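Local atomic coordinates of CEL44C (Paenibacillus polymyxa, PDB entry 2YIH), a protein that hydrolyses the beta-1,4-glucan backbone of xyloglucan and related glucans as an endo-acting glycoside hydrolase of family 44. Residues W257-D260 with Y261-Q265. The protein carries 8 engineered substitutions. Numbering follows the deposited sequence.
Sequences WFVD and YYLDQ
The ring of F258 meets Y261 and Y262 obliquely, and the three form an aromatic cluster on the first turns of helix 258-273. Q265 CG, one turn on, rests over one face of the Y261 ring, away from its centre. V259 CB sits over one face of the W257 indole, near its margin, and D260 OD2 lies in plane at its edge. This helix follows barrel strand 227-233 and precedes strand 280-285 in the TIM barrel of the family 44 domain. F258 CE1 lies 3.6 Å from Y261 CD2, with the two ring planes at 38°. F258 CZ sits 3.7 Å from Y262 CB and also reaches Y262 CD1. F258 has CG trans to the backbone N (chi1 172°), which tilts the ring toward the next turn, where Y261 and Y262 stand. Replacing F258 with an alanine would probably open a gap beside Y261 and Y262, and also facing L208 and L242. V259 and L263 run alongside each other on one flank of the helix, with CG1 of V259 3.7 Å from CD1 of L263. W257 is the N-cap residue. Its NE1 makes a weak bond to D260 OD1, and both atoms also bond to S344 OG of helix 337-348. That joins the start of this helix to its neighbour in the barrel wall. Helix 205-222 packs against F258 and Y261 from another side. The backbone bond from Y261 N to W257 O is weak and long. The next one is well formed and nearly straight: Y262 N to F258 O, 2.9 Å, at 174°.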
loop_
_atom_site.group_PDB
_atom_site.type_symbol
_atom_site.label_atom_id
_atom_site.label_comp_id
_atom_site.label_asym_id
_atom_site.label_seq_id
_atom_site.Cartn_x
_atom_site.Cartn_y
_atom_site.Cartn_z
ATOM N N TRP A 257 12.629 5.030 -18.109
ATOM C CA TRP A 257 11.199 5.198 -17.862
ATOM C C TRP A 257 10.962 6.401 -16.989
ATOM O O TRP A 257 11.922 6.971 -16.445
ATOM C CB TRP A 257 10.548 3.935 -17.247
ATOM C CG TRP A 257 11.138 3.388 -15.923
ATOM C CD1 TRP A 257 12.359 3.664 -15.361
ATOM C CD2 TRP A 257 10.540 2.369 -15.112
ATOM N NE1 TRP A 257 12.532 2.897 -14.225
ATOM C CE2 TRP A 257 11.437 2.084 -14.063
ATOM C CE3 TRP A 257 9.327 1.663 -15.184
ATOM C CZ2 TRP A 257 11.158 1.129 -13.071
ATOM C CZ3 TRP A 257 9.048 0.692 -14.212
ATOM C CH2 TRP A 257 9.962 0.436 -13.171
ATOM N N PHE A 258 9.689 6.809 -16.882
ATOM C CA PHE A 258 9.326 8.018 -16.116
ATOM C C PHE A 258 9.774 7.925 -14.640
ATOM O O PHE A 258 10.123 8.935 -14.023
ATOM C CB PHE A 258 7.797 8.290 -16.235
ATOM C CG PHE A 258 7.320 9.389 -15.340
ATOM C CD1 PHE A 258 7.569 10.713 -15.655
ATOM C CD2 PHE A 258 6.786 9.085 -14.078
ATOM C CE1 PHE A 258 7.239 11.755 -14.727
ATOM C CE2 PHE A 258 6.457 10.084 -13.155
ATOM C CZ PHE A 258 6.698 11.438 -13.460
ATOM N N VAL A 259 9.743 6.711 -14.085
ATOM C CA VAL A 259 10.195 6.471 -12.703
ATOM C C VAL A 259 11.557 7.166 -12.503
ATOM O O VAL A 259 11.744 7.901 -11.538
ATOM C CB VAL A 259 10.331 4.943 -12.425
ATOM C CG1 VAL A 259 11.150 4.651 -11.113
ATOM C CG2 VAL A 259 8.935 4.277 -12.383
ATOM N N ASP A 260 12.483 6.954 -13.445
ATOM C CA ASP A 260 13.834 7.529 -13.347
ATOM C C ASP A 260 13.848 9.040 -13.491
ATOM O O ASP A 260 14.538 9.732 -12.726
ATOM C CB ASP A 260 14.747 6.922 -14.427
ATOM C CG ASP A 260 15.045 5.454 -14.169
ATOM O OD1 ASP A 260 14.856 4.985 -13.026
ATOM O OD2 ASP A 260 15.415 4.748 -15.126
ATOM N N TYR A 261 13.062 9.553 -14.447
ATOM C CA TYR A 261 12.968 11.004 -14.647
ATOM C C TYR A 261 12.499 11.685 -13.355
ATOM O O TYR A 261 13.048 12.702 -12.929
ATOM C CB TYR A 261 12.018 11.335 -15.824
ATOM C CG TYR A 261 11.641 12.809 -15.936
ATOM C CD1 TYR A 261 12.426 13.694 -16.678
ATOM C CD2 TYR A 261 10.472 13.314 -15.341
ATOM C CE1 TYR A 261 12.072 15.054 -16.773
ATOM C CE2 TYR A 261 10.116 14.663 -15.439
ATOM C CZ TYR A 261 10.921 15.524 -16.156
ATOM O OH TYR A 261 10.596 16.844 -16.252
ATOM N N TYR A 262 11.437 11.141 -12.773
ATOM C CA TYR A 262 10.871 11.721 -11.553
ATOM C C TYR A 262 11.874 11.707 -10.395
ATOM O O TYR A 262 12.072 12.713 -9.717
ATOM C CB TYR A 262 9.610 10.974 -11.161
ATOM C CG TYR A 262 8.904 11.497 -9.914
ATOM C CD1 TYR A 262 7.931 12.515 -10.004
ATOM C CD2 TYR A 262 9.116 10.885 -8.671
ATOM C CE1 TYR A 262 7.262 12.949 -8.874
ATOM C CE2 TYR A 262 8.454 11.296 -7.558
ATOM C CZ TYR A 262 7.512 12.308 -7.668
ATOM O OH TYR A 262 6.821 12.661 -6.568
ATOM N N LEU A 263 12.519 10.563 -10.191
ATOM C CA LEU A 263 13.485 10.427 -9.104
ATOM C C LEU A 263 14.634 11.412 -9.265
ATOM O O LEU A 263 14.981 12.141 -8.330
ATOM C CB LEU A 263 14.003 8.991 -9.015
ATOM C CG LEU A 263 13.006 7.984 -8.452
ATOM C CD1 LEU A 263 13.346 6.583 -8.922
ATOM C CD2 LEU A 263 12.969 8.061 -6.930
ATOM N N ASP A 264 15.169 11.497 -10.483
ATOM C CA ASP A 264 16.301 12.381 -10.736
ATOM C C ASP A 264 15.883 13.840 -10.606
ATOM O O ASP A 264 16.606 14.662 -10.033
ATOM C CB ASP A 264 16.866 12.085 -12.143
ATOM C CG ASP A 264 18.206 12.758 -12.397
ATOM O OD1 ASP A 264 19.012 12.872 -11.467
ATOM O OD2 ASP A 264 18.472 13.096 -13.575
ATOM N N GLN A 265 14.699 14.181 -11.125
ATOM C CA GLN A 265 14.242 15.579 -11.070
ATOM C C GLN A 265 13.898 16.004 -9.650
ATOM O O GLN A 265 14.186 17.141 -9.264
ATOM C CB GLN A 265 13.033 15.818 -12.008
ATOM C CG GLN A 265 13.394 15.690 -13.517
ATOM C CD GLN A 265 14.467 16.687 -13.965
ATOM O OE1 GLN A 265 15.508 16.308 -14.543
ATOM N NE2 GLN A 265 14.277 17.931 -13.594
#